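Local coordinates for protein N-alpha-acetyltransferase 30 (Saccharomyces cerevisiae, PDB 6YGA) that catalyses, as the catalytic subunit of the NatC complex, transfer of an acetyl group from acetyl-CoA to the N-terminal methionine of proteins, at residues A[22-27]-A[34-39]; A[3-8]-A[97-102]; A[143-146]-A[150-153]. All blocks are in the same frame, centred on the assembly; numbering follows the deposited sequence.

Overall arrangement
All three contacts lie within one GNAT acetyltransferase fold and differ in depth and chemistry. Contact 1 is the buried one: a tyrosine bridges helices 13-26 and 33-40 through a single hydrogen bond to a carboxylate and an apolar flank. Contact 2, partly buried and about 17 Å from it between centres, has no hydrogen bond and sets an edge strand of the sheet against helix 95-109 through a tyrosine ring. Contact 3, at the surface, closes the loop between strands 136-141 and 151-157 with a backbone-to-carboxylate bond and an alanine methyl packed against two tyrosines. Contacts 2 and 3 reach the same sheet on opposite sides of the chain's centre, about 27 Å apart between centres.

Contact 1 (A[22-27]-A[34-39]); sequences LIDADL and YVYRYF
Tyr-36 reaches from helix 33-40 to helix 13-26 and meets two consecutive residues there, Ile-23 and Asp-24, by two kinds of interaction. The polar part is one hydrogen bond, in which Tyr-36 OH donates to Asp-24 OD1 at 2.8 Å. The hydroxyl oxygen stands above the carboxylate, 61° out of its plane. Ring and carboxylate planes are 75° apart, so the two flat groups are strongly turned against each other, while OD1 itself lies near the plane of the ring at its hydroxyl end.

The apolar part comes from Ile-23, whose side chain runs past that of Tyr-36 in the opposite direction. Its CD1 sits at the ring edge, 3.7 Å from Tyr-36 CE1. The other branch, Ile-23 CG2, lies in van der Waals contact with Tyr-36 OH, 3.4 Å away. With CG1 anti to the carbonyl carbon (chi1 -66°), the longer branch extends along the tyrosine while CG2 stays by the oxygen. Between these two segments the phenol is met at its rim; Phe-16 and Lys-20 of helix 13-26 are further neighbours.

The nearest CA atoms, those of Ile-23 and Tyr-36, are 10.0 Å apart, evidence that a long side chain spans the gap between the helices. Ile-23 also touches Cys-64 and Val-66 of strand 61-72, and both Ile-23 and Tyr-36 touch Met-83 of strand 76-86. This is the helical pair that follows the first strand of a GNAT fold, joined by a tyrosine-to-aspartate hydrogen bond and packed against the central sheet.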
loop_
_atom_site.group_PDB
_atom_site.type_symbol
_atom_site.label_atom_id
_atom_site.label_comp_id
_atom_site.label_asym_id
_atom_site.label_seq_id
_atom_site.Cartn_x
_atom_site.Cartn_y
_atom_site.Cartn_z
ATOM N N LEU A 22 22.835 0.730 20.675
ATOM C CA LEU A 22 21.475 0.673 21.204
ATOM C C LEU A 22 20.452 0.535 20.083
ATOM O O LEU A 22 19.593 -0.353 20.115
ATOM C CB LEU A 22 21.184 1.923 22.031
ATOM C CG LEU A 22 21.667 1.986 23.477
ATOM C CD1 LEU A 22 21.283 3.322 24.095
ATOM C CD2 LEU A 22 21.078 0.840 24.274
ATOM N N ILE A 23 20.527 1.416 19.085
ATOM C CA ILE A 23 19.515 1.445 18.034
ATOM C C ILE A 23 19.578 0.180 17.184
ATOM O O ILE A 23 18.544 -0.350 16.766
ATOM C CB ILE A 23 19.678 2.723 17.188
ATOM C CG1 ILE A 23 19.362 3.962 18.032
ATOM C CG2 ILE A 23 18.793 2.679 15.953
ATOM C CD1 ILE A 23 19.644 5.277 17.340
ATOM N N ASP A 24 20.785 -0.336 16.932
ATOM C CA ASP A 24 20.927 -1.502 16.060
ATOM C C ASP A 24 20.342 -2.763 16.683
ATOM O O ASP A 24 19.870 -3.645 15.956
ATOM C CB ASP A 24 22.399 -1.729 15.710
ATOM C CG ASP A 24 22.902 -0.774 14.647
ATOM O OD1 ASP A 24 22.066 -0.202 13.915
ATOM O OD2 ASP A 24 24.132 -0.603 14.538
ATOM N N ALA A 25 20.365 -2.875 18.012
ATOM C CA ALA A 25 19.831 -4.068 18.661
ATOM C C ALA A 25 18.338 -4.231 18.397
ATOM O O ALA A 25 17.850 -5.354 18.221
ATOM C CB ALA A 25 20.105 -4.011 20.162
ATOM N N ASP A 26 17.592 -3.122 18.369
ATOM C CA ASP A 26 16.145 -3.196 18.189
ATOM C C ASP A 26 15.747 -3.432 16.738
ATOM O O ASP A 26 14.715 -4.060 16.479
ATOM C CB ASP A 26 15.476 -1.915 18.696
ATOM C CG ASP A 26 15.438 -1.828 20.209
ATOM O OD1 ASP A 26 16.175 -2.585 20.879
ATOM O OD2 ASP A 26 14.662 -1.000 20.730
ATOM N N LEU A 27 16.543 -2.951 15.788
ATOM C CA LEU A 27 16.151 -2.977 14.385
ATOM C C LEU A 27 16.248 -4.379 13.799
ATOM O O LEU A 27 17.231 -5.093 14.014
ATOM C CB LEU A 27 17.031 -2.031 13.572
ATOM C CG LEU A 27 17.048 -0.561 13.983
ATOM C CD1 LEU A 27 17.854 0.249 12.983
ATOM C CD2 LEU A 27 15.635 -0.011 14.127
ATOM N N TYR A 34 26.636 6.198 7.920
ATOM C CA TYR A 34 26.224 7.455 7.314
ATOM C C TYR A 34 24.737 7.740 7.477
ATOM O O TYR A 34 24.313 8.878 7.247
ATOM C CB TYR A 34 26.626 7.477 5.841
ATOM C CG TYR A 34 28.038 7.968 5.666
ATOM C CD1 TYR A 34 28.304 9.324 5.523
ATOM C CD2 TYR A 34 29.110 7.086 5.689
ATOM C CE1 TYR A 34 29.596 9.786 5.380
ATOM C CE2 TYR A 34 30.405 7.537 5.547
ATOM C CZ TYR A 34 30.643 8.888 5.392
ATOM O OH TYR A 34 31.936 9.334 5.251
ATOM N N VAL A 35 23.939 6.753 7.882
ATOM C CA VAL A 35 22.593 7.058 8.356
ATOM C C VAL A 35 22.670 7.841 9.660
ATOM O O VAL A 35 21.987 8.855 9.840
ATOM C CB VAL A 35 21.771 5.767 8.526
ATOM C CG1 VAL A 35 20.363 6.098 8.997
ATOM C CG2 VAL A 35 21.729 4.982 7.228
ATOM N N TYR A 36 23.531 7.392 10.578
ATOM C CA TYR A 36 23.701 8.093 11.847
ATOM C C TYR A 36 24.380 9.440 11.646
ATOM O O TYR A 36 24.091 10.401 12.366
ATOM C CB TYR A 36 24.506 7.233 12.818
ATOM C CG TYR A 36 23.790 5.980 13.261
ATOM C CD1 TYR A 36 22.858 6.018 14.289
ATOM C CD2 TYR A 36 24.046 4.759 12.652
ATOM C CE1 TYR A 36 22.198 4.877 14.698
ATOM C CE2 TYR A 36 23.390 3.610 13.054
ATOM C CZ TYR A 36 22.467 3.675 14.078
ATOM O OH TYR A 36 21.809 2.538 14.486
ATOM N N ARG A 37 25.283 9.528 10.671
ATOM C CA ARG A 37 25.988 10.781 10.437
ATOM C C ARG A 37 25.087 11.809 9.767
ATOM O O ARG A 37 25.288 13.015 9.943
ATOM C CB ARG A 37 27.236 10.516 9.601
ATOM C CG ARG A 37 28.356 11.484 9.871
ATOM C CD ARG A 37 29.707 10.798 9.862
ATOM N NE ARG A 37 29.974 10.065 11.096
ATOM C CZ ARG A 37 30.484 10.614 12.194
ATOM N NH1 ARG A 37 30.772 11.908 12.218
ATOM N NH2 ARG A 37 30.703 9.871 13.270
ATOM N N TYR A 38 24.090 11.353 9.004
ATOM C CA TYR A 38 23.118 12.271 8.420
ATOM C C TYR A 38 22.302 12.967 9.502
ATOM O O TYR A 38 22.007 14.163 9.397
ATOM C CB TYR A 38 22.205 11.511 7.457
ATOM C CG TYR A 38 20.874 12.179 7.181
ATOM C CD1 TYR A 38 20.781 13.256 6.310
ATOM C CD2 TYR A 38 19.708 11.717 7.779
ATOM C CE1 TYR A 38 19.567 13.862 6.050
ATOM C CE2 TYR A 38 18.490 12.316 7.527
ATOM C CZ TYR A 38 18.424 13.387 6.662
ATOM O OH TYR A 38 17.211 13.982 6.411
ATOM N N PHE A 39 21.934 12.234 10.554
ATOM C CA PHE A 39 21.174 12.821 11.651
ATOM C C PHE A 39 22.067 13.636 12.583
ATOM O O PHE A 39 21.806 14.818 12.827
ATOM C CB PHE A 39 20.458 11.723 12.443
ATOM C CG PHE A 39 19.140 11.296 11.855
ATOM C CD1 PHE A 39 17.988 12.024 12.108
ATOM C CD2 PHE A 39 19.045 10.152 11.074
ATOM C CE1 PHE A 39 16.771 11.633 11.580
ATOM C CE2 PHE A 39 17.828 9.755 10.542
ATOM C CZ PHE A 39 16.690 10.499 10.795
#

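Contact 2 (A[3-8]-A[97-102]); sequences IVYKPL and KKLVEI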
loop_
_atom_site.group_PDB
_atom_site.type_symbol
_atom_site.label_atom_id
_atom_site.label_comp_id
_atom_site.label_asym_id
_atom_site.label_seq_id
_atom_site.Cartn_x
_atom_site.Cartn_y
_atom_site.Cartn_z
ATOM N N ILE A 3 18.120 8.123 36.449
ATOM C CA ILE A 3 18.262 8.390 35.024
ATOM C C ILE A 3 18.457 9.883 34.782
ATOM O O ILE A 3 17.770 10.727 35.372
ATOM C CB ILE A 3 17.040 7.853 34.260
ATOM C CG1 ILE A 3 16.874 6.355 34.524
ATOM C CG2 ILE A 3 17.189 8.094 32.772
ATOM C CD1 ILE A 3 18.065 5.527 34.096
ATOM N N VAL A 4 19.406 10.212 33.908
ATOM C CA VAL A 4 19.720 11.587 33.536
ATOM C C VAL A 4 19.595 11.707 32.024
ATOM O O VAL A 4 20.110 10.858 31.287
ATOM C CB VAL A 4 21.130 11.992 34.005
ATOM C CG1 VAL A 4 21.463 13.404 33.554
ATOM C CG2 VAL A 4 21.242 11.872 35.518
ATOM N N TYR A 5 18.906 12.752 31.568
ATOM C CA TYR A 5 18.663 13.004 30.151
ATOM C C TYR A 5 19.456 14.234 29.731
ATOM O O TYR A 5 19.266 15.317 30.294
ATOM C CB TYR A 5 17.171 13.205 29.885
ATOM C CG TYR A 5 16.310 12.092 30.434
ATOM C CD1 TYR A 5 15.808 12.150 31.728
ATOM C CD2 TYR A 5 16.005 10.980 29.663
ATOM C CE1 TYR A 5 15.026 11.132 32.237
ATOM C CE2 TYR A 5 15.222 9.956 30.163
ATOM C CZ TYR A 5 14.735 10.040 31.451
ATOM O OH TYR A 5 13.956 9.029 31.962
ATOM N N LYS A 6 20.330 14.073 28.746
ATOM C CA LYS A 6 21.264 15.113 28.347
ATOM C C LYS A 6 21.370 15.152 26.832
ATOM O O LYS A 6 21.105 14.150 26.159
ATOM C CB LYS A 6 22.645 14.876 28.972
ATOM C CG LYS A 6 23.103 13.430 28.916
ATOM C CD LYS A 6 23.976 13.082 30.108
ATOM C CE LYS A 6 25.237 13.924 30.136
ATOM N NZ LYS A 6 26.036 13.665 31.364
ATOM N N PRO A 7 21.734 16.299 26.264
ATOM C CA PRO A 7 21.929 16.368 24.812
ATOM C C PRO A 7 23.199 15.645 24.390
ATOM O O PRO A 7 24.111 15.408 25.185
ATOM C CB PRO A 7 22.034 17.872 24.532
ATOM C CG PRO A 7 21.453 18.538 25.743
ATOM C CD PRO A 7 21.790 17.631 26.885
ATOM N N LEU A 8 23.250 15.303 23.107
ATOM C CA LEU A 8 24.410 14.611 22.563
ATOM C C LEU A 8 25.625 15.533 22.492
ATOM O O LEU A 8 25.522 16.697 22.097
ATOM C CB LEU A 8 24.095 14.071 21.170
ATOM C CG LEU A 8 25.312 13.653 20.340
ATOM C CD1 LEU A 8 25.819 12.280 20.753
ATOM C CD2 LEU A 8 25.000 13.698 18.857
ATOM N N LYS A 97 9.283 7.549 27.232
ATOM C CA LYS A 97 8.359 8.677 27.237
ATOM C C LYS A 97 9.077 9.976 27.578
ATOM O O LYS A 97 8.771 11.029 27.008
ATOM C CB LYS A 97 7.219 8.417 28.219
ATOM C CG LYS A 97 6.262 9.586 28.389
ATOM C CD LYS A 97 5.060 9.193 29.230
ATOM C CE LYS A 97 4.114 10.365 29.419
ATOM N NZ LYS A 97 2.873 9.957 30.131
ATOM N N LYS A 98 10.045 9.921 28.495
ATOM C CA LYS A 98 10.769 11.131 28.867
ATOM C C LYS A 98 11.680 11.599 27.738
ATOM O O LYS A 98 11.856 12.805 27.535
ATOM C CB LYS A 98 11.569 10.892 30.146
ATOM C CG LYS A 98 11.923 12.168 30.882
ATOM C CD LYS A 98 10.666 12.929 31.269
ATOM C CE LYS A 98 11.000 14.256 31.925
ATOM N NZ LYS A 98 9.781 14.917 32.465
ATOM N N LEU A 99 12.265 10.660 26.990
ATOM C CA LEU A 99 13.103 11.035 25.856
ATOM C C LEU A 99 12.279 11.694 24.757
ATOM O O LEU A 99 12.728 12.660 24.131
ATOM C CB LEU A 99 13.839 9.809 25.317
ATOM C CG LEU A 99 15.077 9.349 26.091
ATOM C CD1 LEU A 99 15.475 7.942 25.679
ATOM C CD2 LEU A 99 16.228 10.312 25.859
ATOM N N VAL A 100 11.073 11.182 24.500
ATOM C CA VAL A 100 10.204 11.811 23.512
ATOM C C VAL A 100 9.808 13.206 23.972
ATOM O O VAL A 100 9.810 14.160 23.186
ATOM C CB VAL A 100 8.971 10.928 23.241
ATOM C CG1 VAL A 100 8.017 11.625 22.288
ATOM C CG2 VAL A 100 9.392 9.586 22.667
ATOM N N GLU A 101 9.489 13.354 25.261
ATOM C CA GLU A 101 9.052 14.649 25.774
ATOM C C GLU A 101 10.159 15.691 25.681
ATOM O O GLU A 101 9.901 16.845 25.324
ATOM C CB GLU A 101 8.570 14.508 27.218
ATOM C CG GLU A 101 7.214 13.831 27.360
ATOM C CD GLU A 101 6.775 13.690 28.807
ATOM O OE1 GLU A 101 7.647 13.705 29.700
ATOM O OE2 GLU A 101 5.556 13.566 29.053
ATOM N N ILE A 102 11.398 15.307 26.001
ATOM C CA ILE A 102 12.480 16.285 25.961
ATOM C C ILE A 102 12.850 16.621 24.520
ATOM O O ILE A 102 13.267 17.748 24.229
ATOM C CB ILE A 102 13.692 15.782 26.770
ATOM C CG1 ILE A 102 14.742 16.885 26.907
ATOM C CG2 ILE A 102 14.306 14.549 26.132
ATOM C CD1 ILE A 102 15.884 16.520 27.818
#
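This is an apolar strand-to-helix contact of the GNAT fold, with edge strand 3-7 of the sheet lying beside helix 95-109 and Tyr-5 making the touches from the strand. The short segments run roughly the same way, their axes 29° apart and 9.9 Å from each other at closest approach. No hydrogen bond joins them.

Lys-98 CG makes a CH-pi contact over one face of the Tyr-5 ring, 3.8 Å from the centroid and 22° off the normal, displaced toward the rim. Lys-98 CB lies by the hydroxyl end, 3.5 Å from Tyr-5 CZ. The chain then bends at chi2 (59°), which carries the amine away from the strand to a long salt bridge with Glu-101.

Leu-99 comes to the ring edge instead, its CD2 3.9 Å from Tyr-5 CD2, and the two side chains cross at about a right angle. Nearer the strand backbone, Ile-102 CD1 reaches Tyr-5 CB at 4.1 Å. Here CG1 is anti to the backbone N, extending the branch toward the base of the tyrosine.

Around this group, strand 3-7 bonds to strand 47-52 through Val-4 with Val-51 and Lys-6 with Ile-49. Tyr-5 also packs on Ala-50 and Ile-102 on Tyr-48 of that strand, while Leu-99 touches Ile-65 of strand 61-72. Leu-8, just past the strand, packs on Gln-15 and Ile-19 of helix 13-26. Helix 95-109, which follows strand 76-86, is thus laid against the first strands of the sheet.

Contact 3 (A[143-146]-A[150-153]); sequences RYYL and DAFK
Asp-150 accepts a hydrogen bond from the backbone of Arg-143: N to OD1 is 2.8 Å and nearly straight, with an N-H...O angle of 168°. The donor stands above the carboxylate, 48° out of its plane. Although the CB bond of Asp-150 points away from the turn, CG lies anti to the carbonyl carbon (chi1 -56°), which brings OD1 back to this N-H. Beside it, the methyl of Ala-151 packs against both tyrosines of the turn, with CB 3.5 Å from Tyr-144 CB and 3.4 Å from Tyr-145 CE2. The Tyr-145 ring also presents its edge to the carbonyl of Asp-150, CD2 to O 3.5 Å.

These groups are positioned by a type I beta turn from Arg-143 to Leu-146, closed by Leu-146 N to Arg-143 O at 3.0 Å. Within it, Tyr-144 CD2 lies over the centre of the Tyr-145 ring. Farther out, Asp-150 OD2 forms a salt bridge with Arg-140, while the Arg-143 guanidinium takes another partner, Asn-147.

The contact closes the connection of the hairpin formed by strands 136-141 and 151-157, at the end of the GNAT sheet. Asp-150 pairs one oxygen with a backbone N-H and one with an arginine, which would be expected to favour the ionised carboxylate.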
loop_
_atom_site.group_PDB
_atom_site.type_symbol
_atom_site.label_atom_id
_atom_site.label_comp_id
_atom_site.label_asym_id
_atom_site.label_seq_id
_atom_site.Cartn_x
_atom_site.Cartn_y
_atom_site.Cartn_z
ATOM N N ARG A 143 1.964 -2.377 3.862
ATOM C CA ARG A 143 3.175 -3.202 3.937
ATOM C C ARG A 143 4.436 -2.343 4.015
ATOM O O ARG A 143 5.475 -2.669 3.438
ATOM C CB ARG A 143 3.244 -4.185 2.765
ATOM C CG ARG A 143 2.156 -5.247 2.797
ATOM C CD ARG A 143 2.348 -6.291 1.711
ATOM N NE ARG A 143 3.636 -6.965 1.825
ATOM C CZ ARG A 143 3.869 -8.000 2.625
ATOM N NH1 ARG A 143 2.897 -8.480 3.387
ATOM N NH2 ARG A 143 5.073 -8.553 2.666
ATOM N N TYR A 144 4.333 -1.230 4.743
ATOM C CA TYR A 144 5.470 -0.332 4.917
ATOM C C TYR A 144 6.629 -1.040 5.608
ATOM O O TYR A 144 7.799 -0.773 5.309
ATOM C CB TYR A 144 5.021 0.894 5.710
ATOM C CG TYR A 144 6.051 1.990 5.861
ATOM C CD1 TYR A 144 6.172 2.994 4.907
ATOM C CD2 TYR A 144 6.877 2.040 6.973
ATOM C CE1 TYR A 144 7.103 4.007 5.049
ATOM C CE2 TYR A 144 7.811 3.044 7.125
ATOM C CZ TYR A 144 7.920 4.026 6.161
ATOM O OH TYR A 144 8.851 5.027 6.312
ATOM N N TYR A 145 6.324 -1.949 6.534
ATOM C CA TYR A 145 7.331 -2.751 7.217
ATOM C C TYR A 145 7.401 -4.173 6.674
ATOM O O TYR A 145 7.747 -5.101 7.412
ATOM C CB TYR A 145 7.072 -2.766 8.725
ATOM C CG TYR A 145 7.215 -1.407 9.369
ATOM C CD1 TYR A 145 8.468 -0.843 9.569
ATOM C CD2 TYR A 145 6.099 -0.684 9.772
ATOM C CE1 TYR A 145 8.609 0.401 10.150
ATOM C CE2 TYR A 145 6.230 0.561 10.357
ATOM C CZ TYR A 145 7.487 1.100 10.543
ATOM O OH TYR A 145 7.634 2.340 11.122
ATOM N N LEU A 146 7.071 -4.357 5.395
ATOM C CA LEU A 146 7.233 -5.631 4.686
ATOM C C LEU A 146 6.419 -6.695 5.411
ATOM O O LEU A 146 5.203 -6.503 5.587
ATOM C CB LEU A 146 8.730 -5.913 4.553
ATOM C CG LEU A 146 9.579 -4.756 4.021
ATOM C CD1 LEU A 146 11.040 -4.940 4.400
ATOM C CD2 LEU A 146 9.422 -4.631 2.513
ATOM N N ASP A 150 1.676 -3.137 8.076
ATOM C CA ASP A 150 1.504 -1.762 7.640
ATOM C C ASP A 150 2.113 -0.795 8.655
ATOM O O ASP A 150 2.593 -1.181 9.725
ATOM C CB ASP A 150 0.022 -1.455 7.431
ATOM C CG ASP A 150 -0.640 -2.403 6.446
ATOM O OD1 ASP A 150 0.081 -3.180 5.786
ATOM O OD2 ASP A 150 -1.887 -2.368 6.334
ATOM N N ALA A 151 2.087 0.489 8.311
ATOM C CA ALA A 151 2.533 1.542 9.205
ATOM C C ALA A 151 1.432 2.575 9.361
ATOM O O ALA A 151 0.549 2.711 8.512
ATOM C CB ALA A 151 3.796 2.241 8.694
ATOM N N PHE A 152 1.499 3.297 10.472
ATOM C CA PHE A 152 0.730 4.513 10.677
ATOM C C PHE A 152 1.681 5.700 10.602
ATOM O O PHE A 152 2.818 5.628 11.082
ATOM C CB PHE A 152 0.012 4.509 12.033
ATOM C CG PHE A 152 -1.245 3.678 12.066
ATOM C CD1 PHE A 152 -2.104 3.650 10.981
ATOM C CD2 PHE A 152 -1.571 2.932 13.191
ATOM C CE1 PHE A 152 -3.263 2.889 11.016
ATOM C CE2 PHE A 152 -2.728 2.169 13.230
ATOM C CZ PHE A 152 -3.572 2.148 12.143
ATOM N N LYS A 153 1.220 6.777 9.979
ATOM C CA LYS A 153 1.913 8.055 10.007
ATOM C C LYS A 153 1.281 8.901 11.103
ATOM O O LYS A 153 0.100 9.250 11.013
ATOM C CB LYS A 153 1.816 8.754 8.652
ATOM C CG LYS A 153 2.622 10.032 8.535
ATOM C CD LYS A 153 2.506 10.616 7.138
ATOM C CE LYS A 153 3.602 11.629 6.875
ATOM N NZ LYS A 153 3.686 11.974 5.430
#